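Local coordinates for cytoplasmic export protein 1 (PDB 3VWA) that takes part in nuclear tRNA export, binding tRNA and perhaps passing aminoacylated tRNAs from the export receptors at the nuclear pore complex to the translation machinery, at residues G192-I195 / K196-A200; S202-K206 / D207-N211; V503-P506 / G507-D510. One frame throughout, in Å; residues are numbered along the deposited sequence.

Contact 1 (G192-I195 / K196-A200); sequences GLLI and KSLMA
L193 O accepts two hydrogen bonds from S197, one from the backbone N at 2.9 Å and one from the side-chain OG at 2.7 Å. The two donors come from opposite faces of the carbonyl plane, with the hydroxyl 40° out of it. S197 OG, anti to the carbonyl carbon of its own residue and beside the backbone N (chi1 -39°), is thereby carried back toward L193 O. These residues form the last turns of helix 186-198 in the kinase-like domain, which probably corresponds to helix F of the C-terminal lobe of protein kinases; the contact itself is mostly buried. The i-to-i+4 pattern runs on either side of the serine. K196 N donates to G192 O at 2.9 Å and 164°, and the lysine's CB and CG also lie beside that oxygen before a bend at chi3. L198 N meets L194 O at 2.8 Å, and L198 CG packs 3.4 Å from L194 O, so this acceptor has an apolar neighbour as well as its donor. L194 CD2 and L198 CD1 are 4.3 Å apart on one side of the helix, where W96 also touches both side chains. At the C-terminal end, the backbone N of M199, a selenomethionine, still donates to I195 O at 3.0 Å, although M199 is the first residue to leave helical backbone angles.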
loop_
_atom_site.group_PDB
_atom_site.type_symbol
_atom_site.label_atom_id
_atom_site.label_comp_id
_atom_site.label_asym_id
_atom_site.label_seq_id
_atom_site.Cartn_x
_atom_site.Cartn_y
_atom_site.Cartn_z
ATOM N N GLY A 192 28.056 15.442 9.311
ATOM C CA GLY A 192 28.910 14.890 8.228
ATOM C C GLY A 192 29.031 13.366 8.274
ATOM O O GLY A 192 28.766 12.677 7.302
ATOM N N LEU A 193 29.406 12.834 9.423
ATOM C CA LEU A 193 29.419 11.383 9.614
ATOM C C LEU A 193 28.109 10.708 9.170
ATOM O O LEU A 193 28.140 9.712 8.432
ATOM C CB LEU A 193 29.751 11.049 11.082
ATOM C CG LEU A 193 31.219 11.000 11.524
ATOM C CD1 LEU A 193 31.413 11.444 12.973
ATOM C CD2 LEU A 193 31.732 9.580 11.344
ATOM N N LEU A 194 26.962 11.248 9.603
ATOM C CA LEU A 194 25.641 10.673 9.265
ATOM C C LEU A 194 25.345 10.685 7.789
ATOM O O LEU A 194 24.888 9.689 7.227
ATOM C CB LEU A 194 24.536 11.497 9.901
ATOM C CG LEU A 194 23.428 10.740 10.647
ATOM C CD1 LEU A 194 22.204 11.614 10.627
ATOM C CD2 LEU A 194 23.103 9.317 10.187
ATOM N N ILE A 195 25.560 11.837 7.161
ATOM C CA ILE A 195 25.350 11.955 5.717
ATOM C C ILE A 195 26.266 11.004 4.963
ATOM O O ILE A 195 25.840 10.347 4.009
ATOM C CB ILE A 195 25.550 13.398 5.230
ATOM C CG1 ILE A 195 24.350 14.265 5.653
ATOM C CG2 ILE A 195 25.750 13.413 3.717
ATOM C CD1 ILE A 195 24.531 15.767 5.447
ATOM N N LYS A 196 27.506 10.877 5.410
ATOM C CA LYS A 196 28.416 9.924 4.754
ATOM C C LYS A 196 27.919 8.514 4.946
ATOM O O LYS A 196 28.049 7.705 4.024
ATOM C CB LYS A 196 29.852 10.076 5.263
ATOM C CG LYS A 196 30.528 11.307 4.640
ATOM C CD LYS A 196 32.020 11.346 4.872
ATOM C CE LYS A 196 32.324 11.825 6.270
ATOM N NZ LYS A 196 33.774 11.851 6.591
ATOM N N SER A 197 27.327 8.220 6.113
ATOM C CA SER A 197 26.800 6.867 6.346
ATOM C C SER A 197 25.541 6.609 5.506
ATOM O O SER A 197 25.290 5.479 5.116
ATOM C CB SER A 197 26.484 6.596 7.823
ATOM O OG SER A 197 27.458 7.162 8.676
ATOM N N LEU A 198 24.760 7.657 5.246
ATOM C CA LEU A 198 23.553 7.546 4.425
ATOM C C LEU A 198 23.863 7.318 2.959
ATOM O O LEU A 198 23.132 6.593 2.282
ATOM C CB LEU A 198 22.691 8.812 4.564
ATOM C CG LEU A 198 21.906 8.836 5.894
ATOM C CD1 LEU A 198 21.401 10.204 6.324
ATOM C CD2 LEU A 198 20.748 7.838 5.851
HETATM N N MSE A 199 24.954 7.929 2.477
HETATM C CA MSE A 199 25.242 8.032 1.051
HETATM C C MSE A 199 26.682 7.646 0.848
HETATM O O MSE A 199 27.569 8.434 1.189
HETATM C CB MSE A 199 25.143 9.523 0.711
HETATM C CG MSE A 199 24.288 9.909 -0.485
HETATM SE SE MSE A 199 23.523 11.732 -0.206
HETATM C CE MSE A 199 21.919 11.365 -1.261
ATOM N N ALA A 200 26.941 6.442 0.316
ATOM C CA ALA A 200 28.314 6.004 -0.051
ATOM C C ALA A 200 29.005 6.950 -1.082
ATOM O O ALA A 200 28.326 7.526 -1.945
ATOM C CB ALA A 200 28.296 4.552 -0.549
#

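Contact 2 (S202-K206 / D207-N211); sequences SCLPK and DWIVN
P205 sets its CG over one face of the W208 indole, toward the rim, in the turn leading into helix 209-216 of the kinase-like domain. Two i-to-i+3 bonds hold this turn: W208 N donates to P205 O at 2.9 Å, and I209 N donates to K206 O at 3.1 Å. W208 CB lies 3.5 Å from P205 O and also touches L204 CD1. With CG anti to the carbonyl carbon of W208 (chi1 -73°), the first torsion brings the indole alongside the proline. W208 CG lies 3.6 Å from P205 CB, and P205 CB makes a CH-pi contact at 4.0 Å from the centroid of the five-membered ring of W208, 26° off its normal. One bond further, W208 CD2 meets P205 CG at 3.6 Å, and W208 CE3 faces both CG and CD of the proline. NE1 of the indole is satisfied by T232 OG1, while L229, T234 and W235 also touch the side chain. Replacing this tryptophan by alanine is likely to leave the P205 ring without the surface it rests on and T232 OG1 without its indole donor. D207 OD2 packs against P205 CB and is hydrogen-bonded to T234 OG1. L204 CD1 reaches I209 CG1 at 3.9 Å, and K206 runs alongside I209, bringing K206 NZ to 3.8 Å from I209 CD1.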
loop_
_atom_site.group_PDB
_atom_site.type_symbol
_atom_site.label_atom_id
_atom_site.label_comp_id
_atom_site.label_asym_id
_atom_site.label_seq_id
_atom_site.Cartn_x
_atom_site.Cartn_y
_atom_site.Cartn_z
ATOM N N SER A 202 30.374 6.953 -3.877
ATOM C CA SER A 202 29.936 6.874 -5.283
ATOM C C SER A 202 28.454 7.251 -5.522
ATOM O O SER A 202 28.011 7.336 -6.669
ATOM C CB SER A 202 30.275 5.504 -5.895
ATOM O OG SER A 202 31.516 5.558 -6.605
ATOM N N CYS A 203 27.706 7.480 -4.438
ATOM C CA CYS A 203 26.309 7.937 -4.506
ATOM C C CYS A 203 26.079 9.367 -3.970
ATOM O O CYS A 203 24.969 9.886 -4.041
ATOM C CB CYS A 203 25.379 6.937 -3.800
ATOM S SG CYS A 203 24.761 5.620 -4.886
ATOM N N LEU A 204 27.133 9.986 -3.444
ATOM C CA LEU A 204 27.093 11.343 -2.926
ATOM C C LEU A 204 27.163 12.305 -4.099
ATOM O O LEU A 204 27.985 12.149 -4.975
ATOM C CB LEU A 204 28.290 11.582 -1.989
ATOM C CG LEU A 204 28.378 12.578 -0.819
ATOM C CD1 LEU A 204 28.665 14.020 -1.243
ATOM C CD2 LEU A 204 27.168 12.515 0.106
ATOM N N PRO A 205 26.285 13.309 -4.124
ATOM C CA PRO A 205 26.289 14.242 -5.223
ATOM C C PRO A 205 27.666 14.892 -5.337
ATOM O O PRO A 205 28.261 15.273 -4.322
ATOM C CB PRO A 205 25.243 15.286 -4.801
ATOM C CG PRO A 205 24.305 14.535 -3.922
ATOM C CD PRO A 205 25.192 13.576 -3.165
ATOM N N LYS A 206 28.136 15.026 -6.572
ATOM C CA LYS A 206 29.396 15.709 -6.887
ATOM C C LYS A 206 29.379 17.088 -6.263
ATOM O O LYS A 206 30.319 17.460 -5.559
ATOM C CB LYS A 206 29.565 15.820 -8.407
ATOM C CG LYS A 206 30.268 14.649 -9.072
ATOM C CD LYS A 206 29.905 13.297 -8.464
ATOM C CE LYS A 206 31.077 12.320 -8.530
ATOM N NZ LYS A 206 32.376 12.971 -8.167
ATOM N N ASP A 207 28.276 17.809 -6.469
ATOM C CA ASP A 207 28.160 19.181 -5.970
ATOM C C ASP A 207 27.877 19.261 -4.472
ATOM O O ASP A 207 27.682 20.356 -3.926
ATOM C CB ASP A 207 27.144 20.005 -6.781
ATOM C CG ASP A 207 25.754 19.389 -6.793
ATOM O OD1 ASP A 207 24.863 19.939 -7.471
ATOM O OD2 ASP A 207 25.554 18.346 -6.150
ATOM N N TRP A 208 27.866 18.113 -3.802
ATOM C CA TRP A 208 27.778 18.106 -2.339
ATOM C C TRP A 208 29.071 17.695 -1.700
ATOM O O TRP A 208 29.208 17.758 -0.482
ATOM C CB TRP A 208 26.643 17.183 -1.864
ATOM C CG TRP A 208 25.239 17.740 -2.100
ATOM C CD1 TRP A 208 24.852 18.811 -2.934
ATOM C CD2 TRP A 208 24.000 17.254 -1.522
ATOM N NE1 TRP A 208 23.484 19.017 -2.872
ATOM C CE2 TRP A 208 22.918 18.126 -2.044
ATOM C CE3 TRP A 208 23.671 16.234 -0.618
ATOM C CZ2 TRP A 208 21.577 17.938 -1.680
ATOM C CZ3 TRP A 208 22.318 16.073 -0.254
ATOM C CH2 TRP A 208 21.308 16.884 -0.787
ATOM N N ILE A 209 30.031 17.238 -2.508
ATOM C CA ILE A 209 31.257 16.696 -1.929
ATOM C C ILE A 209 31.954 17.675 -0.987
ATOM O O ILE A 209 32.345 17.318 0.129
ATOM C CB ILE A 209 32.227 16.132 -2.995
ATOM C CG1 ILE A 209 31.840 14.691 -3.338
ATOM C CG2 ILE A 209 33.646 16.135 -2.463
ATOM C CD1 ILE A 209 32.530 14.139 -4.580
ATOM N N VAL A 210 32.071 18.925 -1.396
ATOM C CA VAL A 210 32.935 19.808 -0.637
ATOM C C VAL A 210 32.190 20.241 0.598
ATOM O O VAL A 210 32.766 20.290 1.701
ATOM C CB VAL A 210 33.398 21.026 -1.446
ATOM C CG1 VAL A 210 33.907 22.110 -0.508
ATOM C CG2 VAL A 210 34.469 20.609 -2.456
ATOM N N ASN A 211 30.923 20.581 0.412
ATOM C CA ASN A 211 30.104 21.011 1.528
ATOM C C ASN A 211 30.117 19.984 2.661
ATOM O O ASN A 211 30.379 20.330 3.813
ATOM C CB ASN A 211 28.696 21.366 1.050
ATOM C CG ASN A 211 28.689 22.622 0.181
ATOM O OD1 ASN A 211 29.354 23.596 0.507
ATOM N ND2 ASN A 211 27.949 22.601 -0.929
#

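Contact 3 (V503-P506 / G507-D510); sequences VIAP and GLLD
A505 O and L508 CB come within 2.9 Å, so short that the local detail is doubtful, at the C-terminal part of helix 493-504 and the chain leading on to helix 513-536, within the HEAT 2 repeat. L508 CD2 lies 3.5 Å from A505 O, and the L508 side chain has chi1 -105°, away from the staggered positions; strain is one possible reading. A505 CB and L508 CD2 add a marginal apolar touch at 4.1 Å. The backbone bond in the same place, L508 N to A505 O, is weak and bent (129°). Firmer i-to-i+3 bonds flank it: G507 N donates to I504 O at 3.0 Å, and L509 N donates to P506 O at 2.8 Å. G507 is buried, and a CB there would lie close to I504 O. Helix 513-536 covers this part: F523 touches I504 and L508, and Y526 touches I504. The solvent side is looser. P506 and L509 are exposed, and L509 brings just its CB near P506 O, at 3.6 Å. Past the turn, D510 N bonds to G507 O, while D510 OD1 accepts from S512 N in an Asx turn and forms a salt bridge with R477. The turn itself is thus held mainly by main-chain bonds, with P506 unable to donate one from its N, and the carboxylate of D510, paired with an arginine and a backbone N-H, is likely to stay charged.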
loop_
_atom_site.group_PDB
_atom_site.type_symbol
_atom_site.label_atom_id
_atom_site.label_comp_id
_atom_site.label_asym_id
_atom_site.label_seq_id
_atom_site.Cartn_x
_atom_site.Cartn_y
_atom_site.Cartn_z
ATOM N N VAL A 503 -27.417 -32.834 -28.253
ATOM C CA VAL A 503 -26.894 -31.459 -28.182
ATOM C C VAL A 503 -25.679 -31.323 -29.127
ATOM O O VAL A 503 -25.529 -30.326 -29.815
ATOM C CB VAL A 503 -26.421 -31.064 -26.758
ATOM C CG1 VAL A 503 -25.688 -29.723 -26.838
ATOM C CG2 VAL A 503 -27.589 -31.027 -25.739
ATOM N N ILE A 504 -24.771 -32.293 -29.105
ATOM C CA ILE A 504 -23.636 -32.278 -30.037
ATOM C C ILE A 504 -24.016 -32.511 -31.471
ATOM O O ILE A 504 -23.641 -31.730 -32.353
ATOM C CB ILE A 504 -22.575 -33.297 -29.660
ATOM C CG1 ILE A 504 -21.976 -32.904 -28.287
ATOM C CG2 ILE A 504 -21.477 -33.316 -30.733
ATOM C CD1 ILE A 504 -21.282 -34.006 -27.539
ATOM N N ALA A 505 -24.783 -33.556 -31.723
ATOM C CA ALA A 505 -24.862 -34.054 -33.082
ATOM C C ALA A 505 -25.272 -33.072 -34.200
ATOM O O ALA A 505 -24.825 -33.212 -35.316
ATOM C CB ALA A 505 -25.703 -35.347 -33.117
ATOM N N PRO A 506 -26.158 -32.090 -33.917
ATOM C CA PRO A 506 -26.519 -31.144 -34.973
ATOM C C PRO A 506 -25.342 -30.386 -35.615
ATOM O O PRO A 506 -25.403 -29.982 -36.792
ATOM C CB PRO A 506 -27.491 -30.189 -34.255
ATOM C CG PRO A 506 -28.192 -31.110 -33.282
ATOM C CD PRO A 506 -27.106 -32.059 -32.795
ATOM N N GLY A 507 -24.291 -30.162 -34.836
ATOM C CA GLY A 507 -23.129 -29.424 -35.294
ATOM C C GLY A 507 -22.365 -30.199 -36.367
ATOM O O GLY A 507 -21.651 -29.596 -37.203
ATOM N N LEU A 508 -22.514 -31.516 -36.321
ATOM C CA LEU A 508 -22.109 -32.410 -37.411
ATOM C C LEU A 508 -22.681 -31.977 -38.753
ATOM O O LEU A 508 -22.055 -32.225 -39.814
ATOM C CB LEU A 508 -22.631 -33.802 -37.130
ATOM C CG LEU A 508 -21.769 -34.964 -36.646
ATOM C CD1 LEU A 508 -20.554 -34.567 -35.848
ATOM C CD2 LEU A 508 -22.672 -35.884 -35.826
ATOM N N LEU A 509 -23.837 -31.310 -38.706
ATOM C CA LEU A 509 -24.502 -30.913 -39.941
ATOM C C LEU A 509 -24.508 -29.411 -40.250
ATOM O O LEU A 509 -25.290 -28.932 -41.098
ATOM C CB LEU A 509 -25.924 -31.458 -39.984
ATOM C CG LEU A 509 -25.999 -32.967 -39.793
ATOM C CD1 LEU A 509 -27.469 -33.257 -39.666
ATOM C CD2 LEU A 509 -25.352 -33.706 -40.978
ATOM N N ASP A 510 -23.632 -28.690 -39.559
ATOM C CA ASP A 510 -23.550 -27.249 -39.608
ATOM C C ASP A 510 -23.065 -26.821 -41.001
ATOM O O ASP A 510 -22.308 -27.552 -41.633
ATOM C CB ASP A 510 -22.516 -26.830 -38.586
ATOM C CG ASP A 510 -22.606 -25.366 -38.211
ATOM O OD1 ASP A 510 -21.855 -24.561 -38.819
ATOM O OD2 ASP A 510 -23.379 -25.023 -37.273
#

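How the contacts relate
Contacts 1 and 2 follow each other in the chain and touch, with centres about 11 Å apart. I195 of helix 186-198 and M199 just after it meet the loop before helix 209-216 through M199 CB and L204 CD2 at 3.7 Å, M199 SE and P205 CD at 3.9 Å, and I195 CG2 and L204 CD2 at 4.0 Å. L204 thus packs on both I195 and M199, and P205 on M199, while each also packs on the turn ahead. Contact 3 lies on the opposite side of the chain's centre, in the HEAT-repeat arm; its centre is about 77 Å from those of both others, and its nearest atoms are about 65 Å from contact 2.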